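Local coordinates for bacteriocin immunity protein (PDB 6W0V) that binds the nuclease domain of pyocin S8 as its cognate immunity protein and probably protects the producing cell from its own toxin, at residues I4-E9 with P78-A82; L15-L19 with V33-I37; A40-P44 with R67-R72. The protein carries 1 engineered substitution. All coordinates share one frame; numbering follows the deposited sequence.

The three contacts tie together a small all-helical protein built of helices 9-21, 27-41, 48-51 and 61-74. Contact 2 packs helix 9-21 on helix 27-41 and contact 3 joins the end of helix 27-41 to helix 61-74, in that order along the chain; contact 1 brackets both by pairing the two terminal segments. Centres of contacts 1 and 3 lie about 12 Å apart, those of 2 and 3 about 13 Å, and those of 1 and 2 about 15 Å. I37 meets I68 between contacts 2 and 3, and an E9-K69 salt bridge joins contacts 1 and 3. Residues of contacts 2 and 3 also touch pyocin S8.

Contact 1. Residues I4-E9 with P78-A82; sequences ISDHTE and PGFKA. Engineered in segment 4-9: H7 (natural residue Tyr).
F80 lies between I4 and E9, its ring held from both faces where the two chain ends of this four-helix immunity protein come together. The E9 CA sits over one face, 3.8 Å from the F80 ring centroid, and I4 CG2 over the opposite face, each as a CH-pi contact. I4 turns CG2 anti to its own backbone N (chi1 -73° for CG1), which carries that methyl over the ring and against the G79 carbonyl, while CD1 follows the other branch to F80 CE1, 3.7 Å away. The extended E9 side chain runs obliquely past the ring, with its carboxylate plane nearly perpendicular to it; E9 OE2 is held beyond the contact in a salt bridge with K69 of helix 61-74. F12 also meets the F80 ring, so the phenyl group links the C-terminal tail to helix 9-21.

The backbones are joined mainly by K81. Its N donates to H7 O at 2.9 Å, a bent bond (142° at the hydrogen) that approaches from outside the carbonyl plane, and the same H7 O lies at the edge of the F80 ring. H7 itself is an engineered residue, tyrosine in the natural sequence, and its imidazole meets F12 edge-to-face. With CG set between the backbone N and the carbonyl carbon (chi1 72°), the extended K81 chain passes S5 O and the H7 backbone to reach D6 O. The ammonium comes from above that carbonyl plane, and it also donates to a water. A second water joins E9 N to K81 O. Alongside it, T8 CA points its hydrogen almost straight at K81 O, with 3.4 Å between the two atoms.

Contact 2. Residues L15-L19 with V33-I37; sequences LISEL and VVYAI
L19 and I37 reach toward each other tip to tip at the heart of a helix-helix packing between 9-21 and 27-41, two neighbouring members of the helical bundle of this immunity protein. The short segments run closer to antiparallel than to perpendicular, at 140°, and their axes come within 9.2 Å. There is no hydrogen bond across the pair; the interface is made mostly of aliphatic side chains.

The tight part centres on I37 CD1, which lies against L15, I16 and L19 of the other helix. It is 3.5 Å from L19 CD1 and 3.5 Å from I16 CA, while I37 CG1 meets L15 CB. I37 keeps CG1 anti to its carbonyl carbon and the chain extended beyond it (chi2 162°), which carries CD1 into the groove between these three residues. L19 offers both of its branches: CD1 goes to I37, and CD2 touches both V33 CG1 and V34 CG2, 3.6 Å from each. The L19 side chain slides past that of V33 in the opposite direction but crosses V34 at about a right angle. I16 and I37 also pack on helix 61-74, on L65 and I68 respectively, and I50 of helix 48-51 adjoins L19 and I37.

Packing is looser at the branch tips of L15 and at E18, both residues being partly exposed. L15 CD1 approaches A36 CB at 3.9 Å, and L15 CD2 stays 4.2 Å from V33 CG1. E18 reaches the contact with OE1, near V33 CG2, while the same oxygen is in a salt bridge with R22. On another side, V34 packs on F81 and L19 on T69 of the pyocin S8 chain. Back at the helix interface, V33 CG1 presses closely on a backbone carbonyl, 3.2 Å from L15 O.

Contact 3. Residues A40-P44 with R67-R72; sequences AAQHP and RIKEWR
The W71 indole has P44 on one face: P44 CD stands 3.5 Å from the centroid of the six-membered ring, a CH-pi contact, with H43 CA farther toward the rim of that same face. The H43 imidazole meets the five-membered ring obliquely, planes 48° apart, with W71 CD2 over one face toward the rim; its edge faces R67 O and a water that links H43 NE2 to that carbonyl, and ND1 is hydrogen-bonded with D45 N. W71 sets CG anti to its backbone N (chi1 -166°), which lays the indole against H43 and P44.

A41 O, Q42 OE1 and a water lie at the edge of the R72 guanidinium, near its plane; that water also donates to Q42 OE1. NH1 donates to both A41 O, from above that carbonyl plane, and Q42 OE1, 2.7 Å away along an almost straight bond. A bend at chi3 (66°) brings NH1 to the helix end, and NH2 is held by P78 O. A41 CB packs on I68 CG1. P44 O accepts a bond from K84 of pyocin S8. R72 thus binds the last helical carbonyl where Q42, with positive phi, ends helix 27-41, joining it to helix 61-74 in the helical immunity-protein fold.

Contact 1. Residues I4-E9 with P78-A82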
ATOM      1  N   ILE B   4      14.881   4.907  17.305  1.00 18.02           N
ATOM      2  CA  ILE B   4      15.951   3.992  16.813  1.00 18.15           C
ATOM      3  C   ILE B   4      16.843   3.597  17.989  1.00 17.48           C
ATOM      4  O   ILE B   4      17.169   2.420  18.109  1.00 18.73           O
ATOM      5  CB  ILE B   4      16.756   4.684  15.702  1.00 16.93           C
ATOM      6  CG1 ILE B   4      15.930   4.762  14.412  1.00 18.86           C
ATOM      7  CG2 ILE B   4      18.106   4.010  15.507  1.00 16.64           C
ATOM      8  CD1 ILE B   4      15.720   3.438  13.723  1.00 19.06           C
ATOM      9  N   SER B   5      17.235   4.568  18.804  1.00 18.26           N
ATOM     10  CA  SER B   5      18.195   4.365  19.915  1.00 20.37           C
ATOM     11  C   SER B   5      17.574   3.469  20.991  1.00 23.35           C
ATOM     12  O   SER B   5      18.332   2.933  21.800  1.00 28.18           O
ATOM     13  CB  SER B   5      18.620   5.673  20.479  1.00 22.58           C
ATOM     14  OG  SER B   5      17.503   6.366  20.995  1.00 22.27           O
ATOM     15  N   ASP B   6      16.244   3.342  21.006  1.00 25.76           N
ATOM     16  CA  ASP B   6      15.500   2.475  21.954  1.00 27.57           C
ATOM     17  C   ASP B   6      15.446   1.043  21.422  1.00 26.79           C
ATOM     18  O   ASP B   6      15.032   0.155  22.179  1.00 30.83           O
ATOM     19  CB  ASP B   6      14.059   2.946  22.156  1.00 31.02           C
ATOM     20  CG  ASP B   6      13.911   4.348  22.708  1.00 33.19           C
ATOM     21  OD1 ASP B   6      14.698   4.710  23.603  1.00 36.20           O
ATOM     22  OD2 ASP B   6      12.988   5.059  22.244  1.00 37.27           O
ATOM     23  N   HIS B   7      15.808   0.824  20.160  1.00 23.96           N
ATOM     24  CA  HIS B   7      15.803  -0.535  19.574  1.00 23.82           C
ATOM     25  C   HIS B   7      17.218  -1.076  19.498  1.00 23.24           C
ATOM     26  O   HIS B   7      18.127  -0.308  19.160  1.00 24.99           O
ATOM     27  CB  HIS B   7      15.280  -0.566  18.147  1.00 23.37           C
ATOM     28  CG  HIS B   7      13.878  -0.113  17.980  1.00 23.42           C
ATOM     29  ND1 HIS B   7      12.848  -0.996  17.730  1.00 26.27           N
ATOM     30  CD2 HIS B   7      13.346   1.122  17.957  1.00 24.42           C
ATOM     31  CE1 HIS B   7      11.734  -0.316  17.572  1.00 25.28           C
ATOM     32  NE2 HIS B   7      12.010   0.983  17.710  1.00 26.44           N
ATOM     33  N   THR B   8      17.366  -2.380  19.679  1.00 25.47           N
ATOM     34  CA  THR B   8      18.536  -3.099  19.136  1.00 26.23           C
ATOM     35  C   THR B   8      18.341  -3.170  17.622  1.00 21.71           C
ATOM     36  O   THR B   8      17.190  -3.088  17.134  1.00 22.63           O
ATOM     37  CB  THR B   8      18.718  -4.483  19.759  1.00 28.30           C
ATOM     38  OG1 THR B   8      17.620  -5.263  19.292  1.00 29.98           O
ATOM     39  CG2 THR B   8      18.784  -4.445  21.271  1.00 29.60           C
ATOM     40  N   GLU B   9      19.434  -3.302  16.889  1.00 22.41           N
ATOM     41  CA  GLU B   9      19.347  -3.454  15.423  1.00 21.42           C
ATOM     42  C   GLU B   9      18.504  -4.686  15.094  1.00 21.44           C
ATOM     43  O   GLU B   9      17.645  -4.583  14.224  1.00 21.76           O
ATOM     44  CB  GLU B   9      20.727  -3.608  14.808  1.00 21.93           C
ATOM     45  CG  GLU B   9      20.638  -3.863  13.325  1.00 23.08           C
ATOM     46  CD  GLU B   9      21.967  -3.730  12.634  1.00 23.55           C
ATOM     47  OE1 GLU B   9      22.532  -4.768  12.245  1.00 29.48           O
ATOM     48  OE2 GLU B   9      22.433  -2.587  12.512  1.00 24.17           O
ATOM     49  N   PRO B  78      21.418   9.165  15.843  1.00 14.77           N
ATOM     50  CA  PRO B  78      21.940   8.011  16.548  1.00 15.81           C
ATOM     51  C   PRO B  78      21.441   6.708  15.930  1.00 14.84           C
ATOM     52  O   PRO B  78      20.410   6.672  15.272  1.00 14.85           O
ATOM     53  CB  PRO B  78      21.445   8.185  17.982  1.00 16.67           C
ATOM     54  CG  PRO B  78      20.199   9.008  17.845  1.00 16.20           C
ATOM     55  CD  PRO B  78      20.416   9.888  16.633  1.00 15.63           C
ATOM     56  N   GLY B  79      22.241   5.672  16.115  1.00 15.68           N
ATOM     57  CA  GLY B  79      21.906   4.312  15.699  1.00 16.28           C
ATOM     58  C   GLY B  79      21.276   3.561  16.842  1.00 16.22           C
ATOM     59  O   GLY B  79      20.765   4.193  17.807  1.00 17.70           O
ATOM     60  N   PHE B  80      21.315   2.244  16.731  1.00 17.71           N
ATOM     61  CA  PHE B  80      20.600   1.305  17.620  1.00 20.22           C
ATOM     62  C   PHE B  80      21.322   1.246  18.958  1.00 22.81           C
ATOM     63  O   PHE B  80      22.511   1.592  18.994  1.00 23.57           O
ATOM     64  CB  PHE B  80      20.522  -0.050  16.927  1.00 20.44           C
ATOM     65  CG  PHE B  80      19.735   0.037  15.653  1.00 17.53           C
ATOM     66  CD1 PHE B  80      18.379   0.302  15.709  1.00 18.10           C
ATOM     67  CD2 PHE B  80      20.336  -0.087  14.413  1.00 17.91           C
ATOM     68  CE1 PHE B  80      17.638   0.415  14.548  1.00 18.95           C
ATOM     69  CE2 PHE B  80      19.591   0.028  13.251  1.00 17.91           C
ATOM     70  CZ  PHE B  80      18.238   0.261  13.323  1.00 17.77           C
ATOM     71  N   LYS B  81      20.628   0.831  20.018  1.00 26.93           N
ATOM     72  CA  LYS B  81      21.313   0.444  21.279  1.00 32.09           C
ATOM     73  C   LYS B  81      21.974  -0.914  21.025  1.00 34.37           C
ATOM     74  O   LYS B  81      21.437  -1.688  20.208  1.00 34.84           O
ATOM     75  CB  LYS B  81      20.372   0.456  22.489  1.00 36.34           C
ATOM     76  CG  LYS B  81      19.344  -0.661  22.574  1.00 39.20           C
ATOM     77  CD  LYS B  81      18.494  -0.538  23.820  1.00 41.81           C
ATOM     78  CE  LYS B  81      17.298  -1.465  23.835  1.00 44.08           C
ATOM     79  NZ  LYS B  81      16.215  -0.923  24.687  1.00 45.61           N
ATOM     80  N   ALA B  82      23.117  -1.159  21.667  1.00 38.95           N
ATOM     81  CA  ALA B  82      23.923  -2.399  21.554  1.00 43.08           C
ATOM     82  C   ALA B  82      23.040  -3.628  21.803  1.00 42.98           C
ATOM     83  O   ALA B  82      22.110  -3.605  22.608  1.00 40.84           O
ATOM     84  CB  ALA B  82      25.077  -2.349  22.523  1.00 45.96           C
TER
HETATM   85  O   HOH W   1      15.592   1.613  24.957  1.00 36.00           O
HETATM   86  O   HOH W   2      21.873  -3.404  18.242  1.00 27.45           O

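Contact 2. Residues L15-L19 with V33-I37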
ATOM      1  N   LEU B  15      11.263  -5.909  12.878  1.00 24.34           N
ATOM      2  CA  LEU B  15      10.092  -5.099  12.443  1.00 23.09           C
ATOM      3  C   LEU B  15      10.083  -5.038  10.922  1.00 19.55           C
ATOM      4  O   LEU B  15       9.041  -5.313  10.311  1.00 20.85           O
ATOM      5  CB  LEU B  15      10.157  -3.670  12.983  1.00 24.63           C
ATOM      6  CG  LEU B  15       9.793  -3.469  14.447  1.00 25.34           C
ATOM      7  CD1 LEU B  15       9.999  -2.012  14.825  1.00 23.46           C
ATOM      8  CD2 LEU B  15       8.359  -3.905  14.717  1.00 24.91           C
ATOM      9  N   ILE B  16      11.209  -4.652  10.335  1.00 17.51           N
ATOM     10  CA  ILE B  16      11.298  -4.473   8.868  1.00 17.90           C
ATOM     11  C   ILE B  16      10.993  -5.818   8.223  1.00 19.33           C
ATOM     12  O   ILE B  16      10.252  -5.846   7.242  1.00 19.72           O
ATOM     13  CB  ILE B  16      12.680  -3.962   8.458  1.00 16.41           C
ATOM     14  CG1 ILE B  16      12.990  -2.611   9.099  1.00 16.44           C
ATOM     15  CG2 ILE B  16      12.772  -3.913   6.947  1.00 18.66           C
ATOM     16  CD1 ILE B  16      14.449  -2.234   9.031  1.00 16.83           C
ATOM     17  N   SER B  17      11.614  -6.875   8.742  1.00 20.79           N
ATOM     18  CA  SER B  17      11.483  -8.241   8.197  1.00 20.26           C
ATOM     19  C   SER B  17      10.002  -8.615   8.156  1.00 20.26           C
ATOM     20  O   SER B  17       9.579  -9.180   7.154  1.00 21.48           O
ATOM     21  CB  SER B  17      12.259  -9.219   9.003  1.00 24.65           C
ATOM     22  OG  SER B  17      12.105 -10.522   8.465  1.00 30.92           O
ATOM     23  N   GLU B  18       9.253  -8.260   9.195  1.00 21.09           N
ATOM     24  CA  GLU B  18       7.801  -8.548   9.270  1.00 20.80           C
ATOM     25  C   GLU B  18       7.130  -8.070   7.984  1.00 21.08           C
ATOM     26  O   GLU B  18       6.321  -8.807   7.442  1.00 20.98           O
ATOM     27  CB  GLU B  18       7.154  -7.860  10.465  1.00 22.65           C
ATOM     28  CG  GLU B  18       7.575  -8.448  11.790  1.00 24.51           C
ATOM     29  CD  GLU B  18       6.793  -7.921  12.973  1.00 28.28           C
ATOM     30  OE1 GLU B  18       5.563  -7.849  12.868  1.00 32.21           O
ATOM     31  OE2 GLU B  18       7.415  -7.589  13.990  1.00 32.28           O
ATOM     32  N   LEU B  19       7.461  -6.871   7.516  1.00 18.14           N
ATOM     33  CA  LEU B  19       6.786  -6.292   6.329  1.00 18.98           C
ATOM     34  C   LEU B  19       7.034  -7.161   5.098  1.00 17.93           C
ATOM     35  O   LEU B  19       6.157  -7.216   4.240  1.00 19.84           O
ATOM     36  CB  LEU B  19       7.250  -4.857   6.117  1.00 17.36           C
ATOM     37  CG  LEU B  19       6.940  -3.917   7.275  1.00 16.57           C
ATOM     38  CD1 LEU B  19       7.437  -2.521   6.976  1.00 16.32           C
ATOM     39  CD2 LEU B  19       5.445  -3.903   7.575  1.00 17.27           C
ATOM     40  N   VAL B  33       3.569  -1.561  12.456  1.00 14.29           N
ATOM     41  CA  VAL B  33       4.971  -1.967  12.162  1.00 14.53           C
ATOM     42  C   VAL B  33       5.568  -0.914  11.241  1.00 13.92           C
ATOM     43  O   VAL B  33       6.658  -0.404  11.515  1.00 14.44           O
ATOM     44  CB  VAL B  33       5.010  -3.374  11.554  1.00 15.43           C
ATOM     45  CG1 VAL B  33       6.400  -3.729  11.058  1.00 16.13           C
ATOM     46  CG2 VAL B  33       4.515  -4.400  12.552  1.00 17.11           C
ATOM     47  N   VAL B  34       4.886  -0.588  10.165  1.00 13.89           N
ATOM     48  CA  VAL B  34       5.426   0.376   9.178  1.00 13.35           C
ATOM     49  C   VAL B  34       5.809   1.648   9.915  1.00 12.83           C
ATOM     50  O   VAL B  34       6.914   2.138   9.729  1.00 14.43           O
ATOM     51  CB  VAL B  34       4.417   0.678   8.064  1.00 13.27           C
ATOM     52  CG1 VAL B  34       4.849   1.894   7.255  1.00 13.92           C
ATOM     53  CG2 VAL B  34       4.211  -0.534   7.178  1.00 14.38           C
ATOM     54  N   TYR B  35       4.914   2.175  10.730  1.00 13.15           N
ATOM     55  CA  TYR B  35       5.146   3.484  11.372  1.00 14.72           C
ATOM     56  C   TYR B  35       6.131   3.346  12.517  1.00 14.72           C
ATOM     57  O   TYR B  35       6.830   4.324  12.759  1.00 15.21           O
ATOM     58  CB  TYR B  35       3.826   4.151  11.724  1.00 16.45           C
ATOM     59  CG  TYR B  35       3.337   4.762  10.450  1.00 19.38           C
ATOM     60  CD1 TYR B  35       3.914   5.931   9.982  1.00 21.48           C
ATOM     61  CD2 TYR B  35       2.499   4.064   9.611  1.00 17.94           C
ATOM     62  CE1 TYR B  35       3.554   6.465   8.758  1.00 22.59           C
ATOM     63  CE2 TYR B  35       2.114   4.589   8.390  1.00 17.65           C
ATOM     64  CZ  TYR B  35       2.641   5.795   7.964  1.00 21.52           C
ATOM     65  OH  TYR B  35       2.290   6.329   6.757  1.00 23.89           O
ATOM     66  N   ALA B  36       6.200   2.190  13.164  1.00 15.79           N
ATOM     67  CA  ALA B  36       7.235   1.968  14.192  1.00 15.46           C
ATOM     68  C   ALA B  36       8.566   2.188  13.480  1.00 15.10           C
ATOM     69  O   ALA B  36       9.441   2.893  14.014  1.00 16.20           O
ATOM     70  CB  ALA B  36       7.136   0.600  14.807  1.00 16.70           C
ATOM     71  N   ILE B  37       8.679   1.648  12.275  1.00 13.02           N
ATOM     72  CA  ILE B  37       9.939   1.730  11.494  1.00 13.99           C
ATOM     73  C   ILE B  37      10.130   3.166  11.032  1.00 13.80           C
ATOM     74  O   ILE B  37      11.185   3.747  11.274  1.00 15.50           O
ATOM     75  CB  ILE B  37       9.919   0.776  10.300  1.00 14.66           C
ATOM     76  CG1 ILE B  37       9.863  -0.670  10.780  1.00 14.77           C
ATOM     77  CG2 ILE B  37      11.105   1.049   9.387  1.00 15.07           C
ATOM     78  CD1 ILE B  37       9.415  -1.620   9.741  1.00 15.71           C
TER

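Contact 3. Residues A40-P44 with R67-R72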
ATOM      1  N   ALA B  40      10.576   6.002  13.643  1.00 15.31           N
ATOM      2  CA  ALA B  40      11.913   5.842  14.261  1.00 14.79           C
ATOM      3  C   ALA B  40      12.965   6.291  13.253  1.00 14.90           C
ATOM      4  O   ALA B  40      13.895   7.001  13.647  1.00 15.76           O
ATOM      5  CB  ALA B  40      12.134   4.416  14.668  1.00 15.64           C
ATOM      6  N   ALA B  41      12.842   5.852  12.005  1.00 13.73           N
ATOM      7  CA  ALA B  41      13.922   6.008  11.008  1.00 13.39           C
ATOM      8  C   ALA B  41      14.253   7.488  10.832  1.00 12.37           C
ATOM      9  O   ALA B  41      15.425   7.809  10.662  1.00 13.28           O
ATOM     10  CB  ALA B  41      13.546   5.392   9.699  1.00 14.23           C
ATOM     11  N   GLN B  42      13.242   8.351  10.814  1.00 13.55           N
ATOM     12  CA  GLN B  42      13.382   9.785  10.484  1.00 14.06           C
ATOM     13  C   GLN B  42      14.035   9.932   9.122  1.00 13.68           C
ATOM     14  O   GLN B  42      14.751  10.917   8.891  1.00 17.03           O
ATOM     15  CB  GLN B  42      14.199  10.516  11.532  1.00 14.12           C
ATOM     16  CG  GLN B  42      13.555  10.485  12.893  1.00 15.01           C
ATOM     17  CD  GLN B  42      14.524  11.071  13.874  1.00 15.41           C
ATOM     18  OE1 GLN B  42      15.418  10.384  14.334  1.00 16.45           O
ATOM     19  NE2 GLN B  42      14.381  12.354  14.147  1.00 16.60           N
ATOM     20  N   HIS B  43      13.790   8.970   8.252  1.00 14.04           N
ATOM     21  CA  HIS B  43      14.269   9.057   6.864  1.00 14.31           C
ATOM     22  C   HIS B  43      13.355  10.028   6.147  1.00 13.87           C
ATOM     23  O   HIS B  43      12.140   9.909   6.263  1.00 14.29           O
ATOM     24  CB  HIS B  43      14.278   7.698   6.203  1.00 14.81           C
ATOM     25  CG  HIS B  43      15.098   7.730   4.977  1.00 14.67           C
ATOM     26  ND1 HIS B  43      14.742   8.455   3.872  1.00 15.81           N
ATOM     27  CD2 HIS B  43      16.315   7.211   4.727  1.00 15.74           C
ATOM     28  CE1 HIS B  43      15.682   8.335   2.957  1.00 17.56           C
ATOM     29  NE2 HIS B  43      16.662   7.574   3.464  1.00 18.61           N
ATOM     30  N   PRO B  44      13.892  11.001   5.393  1.00 14.96           N
ATOM     31  CA  PRO B  44      13.056  11.956   4.676  1.00 16.08           C
ATOM     32  C   PRO B  44      12.084  11.276   3.707  1.00 16.55           C
ATOM     33  O   PRO B  44      11.081  11.854   3.402  1.00 19.05           O
ATOM     34  CB  PRO B  44      14.031  12.839   3.890  1.00 17.38           C
ATOM     35  CG  PRO B  44      15.355  12.109   3.963  1.00 19.67           C
ATOM     36  CD  PRO B  44      15.322  11.267   5.221  1.00 16.11           C
ATOM     37  N   ARG B  67      19.319   1.396   4.358  1.00 14.98           N
ATOM     38  CA  ARG B  67      18.929   2.758   3.935  1.00 15.88           C
ATOM     39  C   ARG B  67      18.678   3.605   5.182  1.00 14.65           C
ATOM     40  O   ARG B  67      19.065   4.787   5.196  1.00 16.04           O
ATOM     41  CB  ARG B  67      17.731   2.676   2.997  1.00 16.29           C
ATOM     42  CG  ARG B  67      18.109   2.085   1.650  1.00 18.32           C
ATOM     43  CD  ARG B  67      16.985   2.254   0.665  1.00 20.02           C
ATOM     44  NE  ARG B  67      15.845   1.396   0.910  1.00 18.51           N
ATOM     45  CZ  ARG B  67      15.774   0.109   0.589  1.00 17.52           C
ATOM     46  NH1 ARG B  67      16.808  -0.515   0.059  1.00 18.13           N
ATOM     47  NH2 ARG B  67      14.657  -0.564   0.785  1.00 18.39           N
ATOM     48  N   ILE B  68      18.093   3.009   6.214  1.00 14.37           N
ATOM     49  CA  ILE B  68      17.781   3.744   7.467  1.00 14.50           C
ATOM     50  C   ILE B  68      19.083   4.054   8.179  1.00 13.93           C
ATOM     51  O   ILE B  68      19.293   5.195   8.559  1.00 14.51           O
ATOM     52  CB  ILE B  68      16.834   2.926   8.347  1.00 14.39           C
ATOM     53  CG1 ILE B  68      15.462   2.880   7.681  1.00 14.28           C
ATOM     54  CG2 ILE B  68      16.780   3.494   9.748  1.00 14.35           C
ATOM     55  CD1 ILE B  68      14.485   1.965   8.348  1.00 15.64           C
ATOM     56  N   LYS B  69      19.921   3.043   8.323  1.00 14.21           N
ATOM     57  CA  LYS B  69      21.176   3.216   9.071  1.00 13.74           C
ATOM     58  C   LYS B  69      22.068   4.206   8.340  1.00 13.66           C
ATOM     59  O   LYS B  69      22.663   5.049   8.999  1.00 14.59           O
ATOM     60  CB  LYS B  69      21.856   1.868   9.193  1.00 14.85           C
ATOM     61  CG  LYS B  69      21.215   0.964  10.217  1.00 16.28           C
ATOM     62  CD  LYS B  69      21.764  -0.417  10.159  1.00 16.40           C
ATOM     63  CE  LYS B  69      23.253  -0.468  10.406  1.00 17.52           C
ATOM     64  NZ  LYS B  69      23.686  -1.871  10.301  1.00 20.02           N
ATOM     65  N   GLU B  70      22.177   4.074   7.029  1.00 14.69           N
ATOM     66  CA  GLU B  70      23.116   4.928   6.274  1.00 16.22           C
ATOM     67  C   GLU B  70      22.651   6.363   6.398  1.00 14.89           C
ATOM     68  O   GLU B  70      23.464   7.257   6.615  1.00 17.75           O
ATOM     69  CB  GLU B  70      23.190   4.552   4.811  1.00 17.13           C
ATOM     70  CG  GLU B  70      23.986   3.305   4.603  1.00 17.68           C
ATOM     71  CD  GLU B  70      24.309   3.084   3.147  1.00 20.23           C
ATOM     72  OE1 GLU B  70      23.623   3.668   2.292  1.00 23.98           O
ATOM     73  OE2 GLU B  70      25.241   2.340   2.885  1.00 23.11           O
ATOM     74  N   TRP B  71      21.358   6.574   6.252  1.00 14.73           N
ATOM     75  CA  TRP B  71      20.855   7.948   6.276  1.00 15.52           C
ATOM     76  C   TRP B  71      21.109   8.558   7.650  1.00 14.36           C
ATOM     77  O   TRP B  71      21.607   9.692   7.745  1.00 14.83           O
ATOM     78  CB  TRP B  71      19.382   7.958   5.901  1.00 16.91           C
ATOM     79  CG  TRP B  71      19.058   9.373   5.619  1.00 20.52           C
ATOM     80  CD1 TRP B  71      19.351  10.077   4.490  1.00 22.05           C
ATOM     81  CD2 TRP B  71      18.604  10.313   6.586  1.00 21.88           C
ATOM     82  NE1 TRP B  71      19.025  11.390   4.661  1.00 24.02           N
ATOM     83  CE2 TRP B  71      18.565  11.563   5.938  1.00 22.93           C
ATOM     84  CE3 TRP B  71      18.181  10.202   7.912  1.00 22.84           C
ATOM     85  CZ2 TRP B  71      18.142  12.713   6.587  1.00 26.16           C
ATOM     86  CZ3 TRP B  71      17.740  11.340   8.544  1.00 24.95           C
ATOM     87  CH2 TRP B  71      17.725  12.570   7.889  1.00 27.88           C
ATOM     88  N   ARG B  72      20.797   7.814   8.698  1.00 13.51           N
ATOM     89  CA  ARG B  72      20.954   8.313  10.080  1.00 13.75           C
ATOM     90  C   ARG B  72      22.431   8.543  10.356  1.00 13.46           C
ATOM     91  O   ARG B  72      22.761   9.606  10.873  1.00 14.23           O
ATOM     92  CB  ARG B  72      20.371   7.300  11.050  1.00 13.51           C
ATOM     93  CG  ARG B  72      18.863   7.237  10.907  1.00 13.94           C
ATOM     94  CD  ARG B  72      18.254   6.268  11.867  1.00 14.42           C
ATOM     95  NE  ARG B  72      18.456   6.766  13.203  1.00 13.94           N
ATOM     96  CZ  ARG B  72      17.763   7.731  13.786  1.00 13.62           C
ATOM     97  NH1 ARG B  72      16.736   8.291  13.164  1.00 13.32           N
ATOM     98  NH2 ARG B  72      18.073   8.095  15.018  1.00 14.00           N
TER
HETATM   99  O   HOH W   3      16.684   6.773   8.374  1.00 20.74           O
HETATM  100  O   HOH W   4      16.844  10.096  16.402  1.00 18.32           O
HETATM  101  O   HOH W   5      19.199   6.156   3.114  1.00 25.22           O